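Long-range contacts in UDP-N-acetylglucosamine 2-epimerase (Listeria monocytogenes, PDB 3OT5), which probably catalyses the reversible epimerisation at C2 that interconverts UDP-N-acetylglucosamine and UDP-N-acetylmannosamine: residues E259-M264 with H285-L290; L226-A231 with I293-F298; M244-R249 with M275-G280; Y303-D308 with V321-L326; D328-P333 with L341-T346. All blocks are in the same frame, centred on the assembly; numbering follows the deposited sequence.

Interaction 1. Residues E259-M264 with H285-L290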
# COMPACT_ATOMS: atom_id res chain seq x y z
N GLU A 259 9.72 -23.56 -4.17
CA GLU A 259 8.67 -23.50 -5.18
C GLU A 259 8.49 -22.03 -5.53
O GLU A 259 8.63 -21.17 -4.67
CB GLU A 259 7.37 -24.14 -4.71
CG GLU A 259 7.47 -25.64 -4.53
CD GLU A 259 6.12 -26.32 -4.42
OE1 GLU A 259 5.10 -25.71 -4.82
OE2 GLU A 259 6.09 -27.49 -3.96
N LEU A 260 8.21 -21.77 -6.80
CA LEU A 260 8.03 -20.42 -7.28
C LEU A 260 6.62 -20.20 -7.75
O LEU A 260 6.06 -21.04 -8.45
CB LEU A 260 9.00 -20.15 -8.45
CG LEU A 260 8.84 -18.85 -9.27
CD1 LEU A 260 8.99 -17.60 -8.43
CD2 LEU A 260 9.83 -18.82 -10.43
N VAL A 261 6.03 -19.10 -7.32
CA VAL A 261 4.70 -18.72 -7.73
C VAL A 261 4.89 -17.40 -8.46
O VAL A 261 5.49 -16.47 -7.93
CB VAL A 261 3.73 -18.54 -6.55
CG1 VAL A 261 2.37 -18.01 -7.05
CG2 VAL A 261 3.54 -19.85 -5.81
N TYR A 262 4.41 -17.34 -9.69
CA TYR A 262 4.52 -16.15 -10.49
C TYR A 262 3.20 -15.78 -11.14
O TYR A 262 2.83 -16.37 -12.15
CB TYR A 262 5.60 -16.31 -11.58
CG TYR A 262 5.62 -15.12 -12.51
CD1 TYR A 262 6.03 -13.87 -12.05
CD2 TYR A 262 5.23 -15.23 -13.84
CE1 TYR A 262 6.04 -12.76 -12.90
CE2 TYR A 262 5.25 -14.14 -14.70
CZ TYR A 262 5.65 -12.91 -14.22
OH TYR A 262 5.65 -11.82 -15.06
N PRO A 263 2.48 -14.83 -10.54
CA PRO A 263 1.25 -14.38 -11.16
C PRO A 263 1.67 -13.67 -12.43
O PRO A 263 2.25 -12.59 -12.37
CB PRO A 263 0.68 -13.40 -10.13
CG PRO A 263 1.35 -13.73 -8.85
CD PRO A 263 2.70 -14.19 -9.24
N MET A 264 1.41 -14.29 -13.57
CA MET A 264 1.85 -13.72 -14.83
C MET A 264 1.24 -12.38 -15.19
O MET A 264 0.04 -12.19 -15.08
CB MET A 264 1.58 -14.69 -15.97
CG MET A 264 2.47 -15.91 -15.94
SD MET A 264 2.08 -16.95 -17.33
CE MET A 264 0.39 -17.41 -16.92
N HIS A 285 4.93 -22.34 -10.43
CA HIS A 285 3.52 -22.16 -10.72
C HIS A 285 3.29 -20.83 -11.41
O HIS A 285 3.55 -19.77 -10.84
CB HIS A 285 2.73 -22.25 -9.41
CG HIS A 285 3.07 -23.47 -8.61
ND1 HIS A 285 2.48 -24.69 -8.82
CD2 HIS A 285 3.98 -23.66 -7.62
CE1 HIS A 285 2.99 -25.58 -7.98
NE2 HIS A 285 3.90 -24.98 -7.25
N LEU A 286 2.84 -20.91 -12.66
CA LEU A 286 2.55 -19.75 -13.46
C LEU A 286 1.06 -19.56 -13.43
O LEU A 286 0.31 -20.23 -14.14
CB LEU A 286 3.01 -19.94 -14.90
CG LEU A 286 4.50 -20.22 -15.07
CD1 LEU A 286 4.83 -20.36 -16.55
CD2 LEU A 286 5.32 -19.10 -14.43
N ILE A 287 0.62 -18.64 -12.60
CA ILE A 287 -0.80 -18.40 -12.47
C ILE A 287 -1.17 -17.02 -12.95
O ILE A 287 -0.29 -16.22 -13.30
CB ILE A 287 -1.23 -18.58 -10.99
CG1 ILE A 287 -0.60 -17.51 -10.10
CG2 ILE A 287 -0.86 -19.97 -10.52
CD1 ILE A 287 -1.01 -17.62 -8.63
N GLU A 288 -2.47 -16.76 -12.98
CA GLU A 288 -3.01 -15.48 -13.38
C GLU A 288 -2.74 -14.46 -12.28
O GLU A 288 -2.41 -14.83 -11.15
CB GLU A 288 -4.51 -15.60 -13.66
CG GLU A 288 -4.85 -16.54 -14.83
CD GLU A 288 -4.30 -16.06 -16.16
OE1 GLU A 288 -4.09 -14.84 -16.32
OE2 GLU A 288 -4.11 -16.90 -17.06
N PRO A 289 -2.88 -13.15 -12.59
CA PRO A 289 -2.63 -12.14 -11.57
C PRO A 289 -3.55 -12.31 -10.36
O PRO A 289 -4.75 -12.48 -10.52
CB PRO A 289 -2.94 -10.82 -12.29
CG PRO A 289 -2.79 -11.13 -13.74
CD PRO A 289 -3.23 -12.55 -13.89
N LEU A 290 -2.97 -12.30 -9.17
CA LEU A 290 -3.75 -12.45 -7.96
C LEU A 290 -4.28 -11.11 -7.49
O LEU A 290 -3.70 -10.07 -7.76
CB LEU A 290 -2.90 -13.05 -6.84
CG LEU A 290 -2.41 -14.47 -7.03
CD1 LEU A 290 -1.48 -14.84 -5.89
CD2 LEU A 290 -3.59 -15.44 -7.13
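The imidazole ring of His285 meets the carboxylate of Glu259 at its edge. NE2 of His285 donates to OE1 of Glu259 at 2.8 Å, with the acceptor near the ring plane. The two planes are turned 37° apart, and the proton reaches OE1 from above the carboxylate plane. Asn224 holds OE2 of Glu259, which helps fix the carboxylate. The Tyr262 ring has the backbone N of Met264 over one face, while CD2 of Leu286 reaches its edge, 3.9 Å from CD2 of Tyr262. On the face that carries His285, CG1 of Val261 touches CD1 of Ile287 at 3.8 Å. The side chains of Met264 and Leu286 cross at about a right angle, SD to CB 4.0 Å. Four backbone bonds join the segments. His285 N to Leu260 O is 2.6 Å, and the last, Met264 N to Ile287 O, forms just beyond strand 259-263. This is the parallel pairing of a beta-alpha-beta unit, with helix 268-278 as crossover, at the edge of a Rossmann-like sheet.

Interaction 2. Residues L226-A231 with I293-F298; sequences LILMTA and IDFHNF
Strand 226-229 and helix 293-298 run roughly antiparallel, 146° between their directions, with their axes 10.7 Å apart at closest. The nearest backbone pair is Leu228 and Phe298, 7.8 Å between their CA atoms. Phe295 makes the closest approach, to Leu228: its CG is anti to the backbone N (chi1 -172°), which carries the ring toward the strand. CE1 of Phe295 lies 3.4 Å from CD2 of Leu228 and is also touched by CG2 of Thr230, at 3.5 Å. Both methyls approach the ring obliquely, and that of Thr230 comes from the opposite direction to the Phe295 side chain. This is helix-on-sheet packing in a three-layer alpha/beta/alpha domain, with the helix covering one face of a central strand. OG1 of Thr230 is hydrogen-bonded to Thr307 on the neighbouring strand. One turn on, CB of Phe298 sits 4.2 Å from the same CD2 of Leu228. CD2 of Leu226 packs against CD1 of the Phe298 ring at 4.3 Å, while His215 meets that ring edge-to-face.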
# COMPACT_ATOMS: atom_id res chain seq x y z
N LEU A 226 8.32 -21.28 -0.28
CA LEU A 226 7.64 -20.54 -1.31
C LEU A 226 8.34 -19.23 -1.67
O LEU A 226 8.60 -18.39 -0.81
CB LEU A 226 6.19 -20.27 -0.86
CG LEU A 226 5.29 -19.39 -1.74
CD1 LEU A 226 5.21 -19.90 -3.16
CD2 LEU A 226 3.90 -19.29 -1.12
N ILE A 227 8.66 -19.10 -2.95
CA ILE A 227 9.25 -17.88 -3.47
C ILE A 227 8.17 -17.25 -4.33
O ILE A 227 7.62 -17.90 -5.22
CB ILE A 227 10.45 -18.10 -4.34
CG1 ILE A 227 11.59 -18.75 -3.55
CG2 ILE A 227 10.90 -16.72 -4.90
CD1 ILE A 227 12.77 -19.09 -4.40
N LEU A 228 7.86 -16.00 -4.06
CA LEU A 228 6.84 -15.29 -4.81
C LEU A 228 7.53 -14.20 -5.62
O LEU A 228 8.47 -13.56 -5.13
CB LEU A 228 5.84 -14.69 -3.82
CG LEU A 228 4.61 -13.94 -4.30
CD1 LEU A 228 3.74 -14.80 -5.20
CD2 LEU A 228 3.82 -13.48 -3.07
N MET A 229 7.11 -14.02 -6.87
CA MET A 229 7.69 -13.00 -7.73
C MET A 229 6.62 -12.18 -8.45
O MET A 229 5.61 -12.71 -8.88
CB MET A 229 8.58 -13.63 -8.79
CG MET A 229 9.18 -12.61 -9.73
SD MET A 229 10.17 -13.36 -11.00
CE MET A 229 10.58 -11.90 -11.97
N THR A 230 6.86 -10.87 -8.55
CA THR A 230 5.97 -9.96 -9.27
C THR A 230 6.84 -8.85 -9.83
O THR A 230 7.83 -8.44 -9.22
CB THR A 230 4.86 -9.35 -8.40
OG1 THR A 230 5.43 -8.60 -7.33
CG2 THR A 230 3.97 -10.44 -7.84
N ALA A 231 6.48 -8.39 -11.02
CA ALA A 231 7.18 -7.33 -11.69
C ALA A 231 6.16 -6.62 -12.56
O ALA A 231 5.58 -7.23 -13.46
CB ALA A 231 8.31 -7.89 -12.53
N ILE A 293 -5.65 -9.11 -2.19
CA ILE A 293 -6.02 -9.92 -1.03
C ILE A 293 -5.45 -11.34 -1.10
O ILE A 293 -4.85 -11.81 -0.13
CB ILE A 293 -7.54 -9.94 -0.85
CG1 ILE A 293 -8.02 -8.52 -0.53
CG2 ILE A 293 -7.94 -10.89 0.27
CD1 ILE A 293 -9.49 -8.37 -0.45
N ASP A 294 -5.65 -12.02 -2.22
CA ASP A 294 -5.08 -13.36 -2.38
C ASP A 294 -3.58 -13.25 -2.23
O ASP A 294 -2.93 -14.11 -1.62
CB ASP A 294 -5.41 -13.95 -3.74
CG ASP A 294 -6.81 -14.52 -3.81
OD1 ASP A 294 -7.14 -15.39 -2.98
OD2 ASP A 294 -7.56 -14.14 -4.74
N PHE A 295 -3.04 -12.17 -2.77
CA PHE A 295 -1.61 -11.93 -2.71
C PHE A 295 -1.12 -11.80 -1.27
O PHE A 295 -0.08 -12.36 -0.93
CB PHE A 295 -1.24 -10.68 -3.50
CG PHE A 295 0.23 -10.49 -3.64
CD1 PHE A 295 0.92 -11.11 -4.67
CD2 PHE A 295 0.93 -9.73 -2.73
CE1 PHE A 295 2.28 -10.95 -4.79
CE2 PHE A 295 2.29 -9.57 -2.85
CZ PHE A 295 2.97 -10.18 -3.87
N HIS A 296 -1.84 -11.07 -0.42
CA HIS A 296 -1.42 -10.96 0.97
C HIS A 296 -1.34 -12.34 1.61
O HIS A 296 -0.42 -12.63 2.39
CB HIS A 296 -2.33 -10.06 1.82
CG HIS A 296 -2.31 -8.61 1.42
ND1 HIS A 296 -3.40 -7.78 1.58
CD2 HIS A 296 -1.36 -7.86 0.82
CE1 HIS A 296 -3.10 -6.58 1.13
NE2 HIS A 296 -1.87 -6.60 0.66
N ASN A 297 -2.31 -13.19 1.28
CA ASN A 297 -2.35 -14.55 1.81
C ASN A 297 -1.21 -15.44 1.30
O ASN A 297 -0.70 -16.29 2.04
CB ASN A 297 -3.74 -15.14 1.58
CG ASN A 297 -4.80 -14.45 2.46
OD1 ASN A 297 -4.95 -14.78 3.64
ND2 ASN A 297 -5.55 -13.53 1.86
N PHE A 298 -0.78 -15.23 0.06
CA PHE A 298 0.37 -15.97 -0.48
C PHE A 298 1.61 -15.45 0.18
O PHE A 298 2.50 -16.20 0.58
CB PHE A 298 0.49 -15.81 -2.00
CG PHE A 298 -0.25 -16.85 -2.77
CD1 PHE A 298 0.45 -17.90 -3.36
CD2 PHE A 298 -1.62 -16.81 -2.88
CE1 PHE A 298 -0.20 -18.87 -4.07
CE2 PHE A 298 -2.30 -17.78 -3.60
CZ PHE A 298 -1.58 -18.82 -4.19

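Interaction 3. Residues M244-R249 with M275-G280; sequences MFEAVR and MAILGG
NH1 of Arg249 donates to the carbonyl O of Gly279 at 3.2 Å. The bond is bent, with 137° at the hydrogen, and the donor is tilted 34° from the carbonyl plane. Gly279 O lies near the edge of the guanidinium. The Arg249 chain leaves its helix trans about the first bond (chi1 173°) and turns at chi2, which lays it along the end of the other helix. CD of Arg249 passes 3.2 Å from the O of Ile277. NE of Arg249 is engaged by Glu253 in a salt bridge, so the guanidinium is held from its own helix as well. Gly279 is the first residue to leave helical geometry, and the arginine thus binds a carbonyl just beyond the C-terminus of helix 268-278. Helices 240-254 and 268-278 are neighbours in a layer covering one side of the parallel sheet, as in a Rossmann-like domain. Beneath the arginine the contact is apolar. CD1 of Leu278 lies 3.5 Å from CD1 of Phe245, the two side chains crossing at about a right angle. The other branch, CD2 of Leu278, packs 3.8 Å from CG2 of Val248. Ile277 lies on the outer side: its CD1 meets CG of Glu246 at 3.6 Å, and its CG2 is 3.9 Å from CB of Phe245. The carboxylate of Glu246 points elsewhere, to a salt bridge with Lys348.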
# COMPACT_ATOMS: atom_id res chain seq x y z
N MET A 244 15.66 -12.06 -15.66
CA MET A 244 15.03 -12.29 -14.37
C MET A 244 14.33 -13.66 -14.27
O MET A 244 14.49 -14.34 -13.26
CB MET A 244 14.08 -11.14 -13.99
CG MET A 244 14.82 -9.80 -13.90
SD MET A 244 13.87 -8.43 -13.25
CE MET A 244 12.43 -8.43 -14.32
N PHE A 245 13.60 -14.07 -15.31
CA PHE A 245 12.94 -15.39 -15.27
C PHE A 245 14.00 -16.49 -15.26
O PHE A 245 13.89 -17.47 -14.51
CB PHE A 245 11.98 -15.64 -16.45
CG PHE A 245 10.81 -14.70 -16.51
CD1 PHE A 245 10.07 -14.41 -15.39
CD2 PHE A 245 10.37 -14.22 -17.74
CE1 PHE A 245 8.95 -13.55 -15.46
CE2 PHE A 245 9.26 -13.38 -17.82
CZ PHE A 245 8.55 -13.05 -16.68
N GLU A 246 15.02 -16.33 -16.09
CA GLU A 246 16.11 -17.30 -16.14
C GLU A 246 16.75 -17.42 -14.77
O GLU A 246 17.13 -18.51 -14.36
CB GLU A 246 17.14 -16.91 -17.20
CG GLU A 246 16.63 -17.02 -18.64
CD GLU A 246 17.65 -16.59 -19.68
OE1 GLU A 246 17.53 -17.02 -20.85
OE2 GLU A 246 18.58 -15.83 -19.35
N ALA A 247 16.83 -16.31 -14.05
CA ALA A 247 17.42 -16.30 -12.71
C ALA A 247 16.63 -17.17 -11.74
O ALA A 247 17.21 -18.03 -11.07
CB ALA A 247 17.50 -14.88 -12.18
N VAL A 248 15.32 -16.94 -11.65
CA VAL A 248 14.46 -17.69 -10.75
C VAL A 248 14.34 -19.16 -11.16
O VAL A 248 14.27 -20.05 -10.32
CB VAL A 248 13.07 -17.01 -10.56
CG1 VAL A 248 13.24 -15.68 -9.83
CG2 VAL A 248 12.37 -16.79 -11.90
N ARG A 249 14.35 -19.43 -12.47
CA ARG A 249 14.33 -20.80 -12.96
C ARG A 249 15.53 -21.51 -12.35
O ARG A 249 15.41 -22.60 -11.78
CB ARG A 249 14.48 -20.81 -14.47
CG ARG A 249 14.64 -22.18 -15.11
CD ARG A 249 13.35 -23.00 -15.17
NE ARG A 249 13.59 -24.30 -15.80
CZ ARG A 249 12.65 -25.09 -16.31
NH1 ARG A 249 11.39 -24.71 -16.35
NH2 ARG A 249 13.01 -26.25 -16.85
N MET A 275 6.34 -18.56 -20.02
CA MET A 275 6.02 -19.94 -20.40
C MET A 275 7.25 -20.64 -20.94
O MET A 275 7.53 -21.80 -20.60
CB MET A 275 4.93 -19.97 -21.48
CG MET A 275 3.55 -19.51 -21.01
SD MET A 275 2.86 -20.60 -19.75
CE MET A 275 2.62 -22.13 -20.67
N ALA A 276 7.99 -19.94 -21.78
CA ALA A 276 9.19 -20.47 -22.41
C ALA A 276 10.26 -20.84 -21.40
O ALA A 276 10.86 -21.91 -21.49
CB ALA A 276 9.74 -19.46 -23.41
N ILE A 277 10.48 -19.97 -20.42
CA ILE A 277 11.52 -20.19 -19.43
C ILE A 277 11.06 -20.87 -18.15
O ILE A 277 11.78 -21.71 -17.60
CB ILE A 277 12.17 -18.85 -19.03
CG1 ILE A 277 12.77 -18.18 -20.27
CG2 ILE A 277 13.24 -19.06 -17.94
CD1 ILE A 277 13.36 -16.83 -20.01
N LEU A 278 9.88 -20.50 -17.67
CA LEU A 278 9.39 -21.05 -16.42
C LEU A 278 8.35 -22.15 -16.56
O LEU A 278 7.94 -22.73 -15.57
CB LEU A 278 8.78 -19.91 -15.59
CG LEU A 278 9.74 -18.76 -15.30
CD1 LEU A 278 9.00 -17.63 -14.62
CD2 LEU A 278 10.92 -19.24 -14.46
N GLY A 279 7.91 -22.41 -17.78
CA GLY A 279 6.90 -23.43 -18.01
C GLY A 279 7.42 -24.84 -17.86
O GLY A 279 8.62 -25.08 -17.91
N GLY A 280 6.50 -25.76 -17.64
CA GLY A 280 6.83 -27.17 -17.52
C GLY A 280 7.70 -27.59 -16.35
O GLY A 280 8.47 -28.54 -16.47

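Interaction 4. Residues Y303-D308 with V321-L326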
# COMPACT_ATOMS: atom_id res chain seq x y z
N TYR A 303 8.56 -17.44 1.72
CA TYR A 303 9.85 -17.44 2.38
C TYR A 303 10.56 -16.16 1.96
O TYR A 303 11.28 -15.55 2.75
CB TYR A 303 10.66 -18.67 1.97
CG TYR A 303 11.97 -18.86 2.70
CD1 TYR A 303 12.02 -19.47 3.95
CD2 TYR A 303 13.18 -18.46 2.12
CE1 TYR A 303 13.24 -19.66 4.62
CE2 TYR A 303 14.40 -18.65 2.78
CZ TYR A 303 14.42 -19.24 4.03
OH TYR A 303 15.62 -19.43 4.69
N LEU A 304 10.36 -15.75 0.71
CA LEU A 304 10.96 -14.53 0.23
C LEU A 304 10.18 -14.08 -0.99
O LEU A 304 9.47 -14.87 -1.62
CB LEU A 304 12.46 -14.71 -0.08
CG LEU A 304 12.89 -15.35 -1.39
CD1 LEU A 304 12.73 -14.33 -2.49
CD2 LEU A 304 14.33 -15.83 -1.37
N VAL A 305 10.28 -12.81 -1.30
CA VAL A 305 9.56 -12.26 -2.44
C VAL A 305 10.44 -11.34 -3.24
O VAL A 305 11.23 -10.58 -2.68
CB VAL A 305 8.29 -11.49 -1.97
CG1 VAL A 305 8.63 -10.47 -0.93
CG2 VAL A 305 7.56 -10.82 -3.17
N PHE A 306 10.35 -11.47 -4.56
CA PHE A 306 11.05 -10.62 -5.50
C PHE A 306 9.99 -9.71 -6.05
O PHE A 306 8.99 -10.20 -6.54
CB PHE A 306 11.58 -11.37 -6.72
CG PHE A 306 12.77 -12.25 -6.45
CD1 PHE A 306 14.05 -11.71 -6.41
CD2 PHE A 306 12.63 -13.63 -6.35
CE1 PHE A 306 15.17 -12.53 -6.21
CE2 PHE A 306 13.73 -14.45 -6.16
CZ PHE A 306 15.00 -13.90 -6.08
N THR A 307 10.20 -8.40 -6.02
CA THR A 307 9.20 -7.50 -6.53
C THR A 307 9.78 -6.16 -6.88
O THR A 307 10.89 -5.82 -6.49
CB THR A 307 8.10 -7.24 -5.45
OG1 THR A 307 6.95 -6.62 -6.04
CG2 THR A 307 8.64 -6.38 -4.34
N ASP A 308 9.03 -5.44 -7.70
CA ASP A 308 9.37 -4.07 -8.02
C ASP A 308 8.17 -3.21 -7.57
O ASP A 308 8.08 -2.03 -7.92
CB ASP A 308 9.70 -3.90 -9.49
CG ASP A 308 8.52 -4.17 -10.39
OD1 ASP A 308 7.41 -4.41 -9.88
OD2 ASP A 308 8.71 -4.13 -11.63
N VAL A 321 8.29 -11.10 5.78
CA VAL A 321 8.83 -11.74 4.57
C VAL A 321 9.94 -10.90 3.96
O VAL A 321 9.72 -9.76 3.59
CB VAL A 321 7.72 -11.96 3.50
CG1 VAL A 321 8.29 -12.65 2.26
CG2 VAL A 321 6.57 -12.79 4.08
N PRO A 322 11.16 -11.45 3.88
CA PRO A 322 12.26 -10.72 3.27
C PRO A 322 11.91 -10.36 1.83
O PRO A 322 11.35 -11.19 1.11
CB PRO A 322 13.40 -11.75 3.28
CG PRO A 322 13.13 -12.60 4.43
CD PRO A 322 11.62 -12.72 4.47
N VAL A 323 12.25 -9.14 1.43
CA VAL A 323 11.96 -8.67 0.08
C VAL A 323 13.22 -8.33 -0.73
O VAL A 323 14.07 -7.57 -0.27
CB VAL A 323 11.05 -7.42 0.12
CG1 VAL A 323 10.78 -6.92 -1.28
CG2 VAL A 323 9.74 -7.71 0.85
N LEU A 324 13.34 -8.91 -1.92
CA LEU A 324 14.45 -8.60 -2.84
C LEU A 324 13.81 -7.71 -3.90
O LEU A 324 12.93 -8.14 -4.65
CB LEU A 324 15.08 -9.85 -3.43
CG LEU A 324 15.76 -10.81 -2.44
CD1 LEU A 324 16.40 -11.99 -3.17
CD2 LEU A 324 16.81 -10.08 -1.61
N VAL A 325 14.24 -6.45 -3.95
CA VAL A 325 13.65 -5.47 -4.86
C VAL A 325 14.31 -5.43 -6.23
O VAL A 325 15.50 -5.15 -6.35
CB VAL A 325 13.63 -4.08 -4.21
CG1 VAL A 325 12.98 -3.04 -5.14
CG2 VAL A 325 12.88 -4.16 -2.88
N LEU A 326 13.52 -5.71 -7.26
CA LEU A 326 13.98 -5.77 -8.64
C LEU A 326 14.01 -4.38 -9.26
O LEU A 326 13.27 -4.10 -10.21
CB LEU A 326 13.07 -6.69 -9.45
CG LEU A 326 12.89 -8.09 -8.87
CD1 LEU A 326 11.97 -8.95 -9.74
CD2 LEU A 326 14.22 -8.77 -8.64
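Strands 304-307 and 323-325 are the two strands of a beta-alpha-beta unit whose crossover is helix 310-315. Their backbones are tied by four hydrogen bonds, among them Leu324 N to Val305 O (2.8 Å) and Leu326 N to Thr307 O (2.7 Å). On one face, Phe306 and Leu324 lie side by side and point the same way. CE1 of Phe306 is 3.3 Å from CD1 of Leu324, and CD1 of Phe306 is 3.7 Å from CD2 of Leu326. On the other face, CG1 of Val305 stands between its backbone N and carbonyl carbon (chi1 53°), pressed tightly against CG2 of Val323 at 3.5 Å. Further along, CG2 of Thr307 meets CG1 of Val323 at 3.8 Å. At the strand's end the Asp308 carboxylate accepts from the backbone N of His232 and Arg233. The parallel pairing, with its helical crossover, is typical of a Rossmann-like alpha/beta domain.

Interaction 5. Residues D328-P333 with L341-T346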
# COMPACT_ATOMS: atom_id res chain seq x y z
N ASP A 328 16.70 -0.60 -9.84
CA ASP A 328 18.00 0.07 -9.79
C ASP A 328 17.94 1.26 -8.84
O ASP A 328 18.95 1.70 -8.31
CB ASP A 328 18.38 0.57 -11.18
CG ASP A 328 18.67 -0.56 -12.15
OD1 ASP A 328 18.44 -0.37 -13.36
OD2 ASP A 328 19.13 -1.63 -11.69
N THR A 329 16.72 1.77 -8.65
CA THR A 329 16.47 2.90 -7.78
C THR A 329 15.25 2.59 -6.93
O THR A 329 14.56 1.59 -7.17
CB THR A 329 16.19 4.17 -8.60
OG1 THR A 329 15.09 3.91 -9.49
CG2 THR A 329 17.41 4.56 -9.43
N THR A 330 14.96 3.44 -5.95
CA THR A 330 13.80 3.21 -5.10
C THR A 330 13.37 4.48 -4.38
O THR A 330 14.17 5.40 -4.19
CB THR A 330 14.09 2.12 -4.05
OG1 THR A 330 12.93 1.95 -3.22
CG2 THR A 330 15.29 2.50 -3.17
N GLU A 331 12.09 4.52 -4.03
CA GLU A 331 11.54 5.63 -3.28
C GLU A 331 11.44 5.17 -1.82
O GLU A 331 11.13 5.97 -0.94
CB GLU A 331 10.16 6.06 -3.79
CG GLU A 331 10.10 6.43 -5.29
CD GLU A 331 10.13 5.23 -6.23
OE1 GLU A 331 9.98 4.08 -5.73
OE2 GLU A 331 10.26 5.42 -7.47
N ARG A 332 11.71 3.88 -1.58
CA ARG A 332 11.70 3.27 -0.23
C ARG A 332 13.09 3.10 0.38
O ARG A 332 13.53 1.97 0.60
CB ARG A 332 11.02 1.87 -0.24
CG ARG A 332 9.49 1.81 -0.11
CD ARG A 332 8.72 2.25 -1.32
NE ARG A 332 7.28 2.22 -1.06
CZ ARG A 332 6.36 2.57 -1.95
NH1 ARG A 332 6.72 2.99 -3.16
NH2 ARG A 332 5.07 2.51 -1.62
N PRO A 333 13.79 4.21 0.67
CA PRO A 333 15.11 3.98 1.27
C PRO A 333 15.03 3.45 2.71
O PRO A 333 15.96 2.75 3.16
CB PRO A 333 15.76 5.36 1.23
CG PRO A 333 14.61 6.32 1.19
CD PRO A 333 13.54 5.63 0.41
N LEU A 341 14.28 -4.87 3.42
CA LEU A 341 14.36 -4.89 1.96
C LEU A 341 15.78 -4.88 1.43
O LEU A 341 16.67 -4.31 2.06
CB LEU A 341 13.74 -3.60 1.40
CG LEU A 341 12.31 -3.16 1.69
CD1 LEU A 341 12.07 -1.87 0.98
CD2 LEU A 341 11.30 -4.19 1.26
N LYS A 342 15.99 -5.47 0.26
CA LYS A 342 17.29 -5.43 -0.39
C LYS A 342 17.13 -5.00 -1.84
O LYS A 342 16.41 -5.63 -2.61
CB LYS A 342 18.03 -6.76 -0.30
CG LYS A 342 18.57 -7.05 1.10
CD LYS A 342 19.62 -8.17 1.11
CE LYS A 342 20.19 -8.37 2.51
NZ LYS A 342 21.33 -9.34 2.57
N LEU A 343 17.76 -3.88 -2.19
CA LEU A 343 17.71 -3.38 -3.55
C LEU A 343 18.78 -4.17 -4.30
O LEU A 343 19.97 -4.01 -4.05
CB LEU A 343 18.01 -1.89 -3.61
CG LEU A 343 17.85 -1.22 -4.97
CD1 LEU A 343 16.40 -1.32 -5.43
CD2 LEU A 343 18.28 0.22 -4.91
N ILE A 344 18.35 -5.03 -5.22
CA ILE A 344 19.29 -5.87 -5.96
C ILE A 344 19.28 -5.68 -7.47
O ILE A 344 20.02 -6.35 -8.18
CB ILE A 344 19.05 -7.35 -5.66
CG1 ILE A 344 17.72 -7.81 -6.26
CG2 ILE A 344 19.07 -7.58 -4.16
CD1 ILE A 344 17.51 -9.29 -6.14
N GLY A 345 18.45 -4.78 -7.98
CA GLY A 345 18.44 -4.57 -9.42
C GLY A 345 17.79 -5.70 -10.18
O GLY A 345 16.96 -6.43 -9.65
N THR A 346 18.19 -5.86 -11.44
CA THR A 346 17.59 -6.87 -12.29
C THR A 346 18.60 -7.81 -12.97
O THR A 346 18.23 -8.61 -13.82
CB THR A 346 16.74 -6.18 -13.37
OG1 THR A 346 17.59 -5.40 -14.22
CG2 THR A 346 15.68 -5.27 -12.73
O HOH W 1 19.67 -3.87 -12.73
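Van der Waals contacts centre on Leu343. With CG swung opposite its backbone N (chi1 -174°), its two methyls reach two backbone carbonyl oxygens and the methyl of Thr330. CD2 of Leu343 lies 3.8 Å from the carbonyl O of Asp328 and 4.1 Å from CG2 of Thr330. The Thr330 and Leu343 side chains slide past each other in opposite directions. CD1 of Leu343 is 3.9 Å from the O of Thr329. At the other end, CD1 of Leu341 touches CB of Arg332 at 4.1 Å, and the arginine then bends at chi2 and leads away to a salt bridge with Glu314. The contact joins the loop that follows strand 323-325 to strand 341-343, an outermost strand of the parallel sheet. Helix 333-338 lies between the two in the chain, and its Ile336 touches both Thr330 and Leu343. The polar link across the contact is a water. This water donates to OD2 of Asp328 at 2.5 Å and accepts from the backbone N of Thr346 at 2.8 Å. OD2 of Asp328 also lies close to CA of Gly345, whose positive phi favours glycine. Within the loop, the backbone N of Arg332 donates to OG1 of Thr330 at 2.8 Å, with 153° at the hydrogen. This makes an ST turn, and it leaves CG2 of Thr330 as the branch that meets Leu343.

Overall arrangement
All five contacts belong to one domain, built on the six-stranded parallel sheet 284-287, 258-263, 225-229, 302-307, 323-325, 341-343. Interaction 1 pairs the strands at one edge, and interaction 5 lies at the other, their centres about 22 Å apart. Interactions 2 and 4 sit between them, centres about 10 Å apart, and use the neighbouring strands 225-229 and 302-307 respectively. Interaction 3 joins two helices over the sheet; its segments alternate along the chain with those of interaction 1. Interactions 1, 2 and 3 close before interactions 4 and 5 open in turn. Interactions 1, 2, 4 and 5 follow one another across the sheet, forming one continuous core of a Rossmann-like domain, one of two in this probable epimerase.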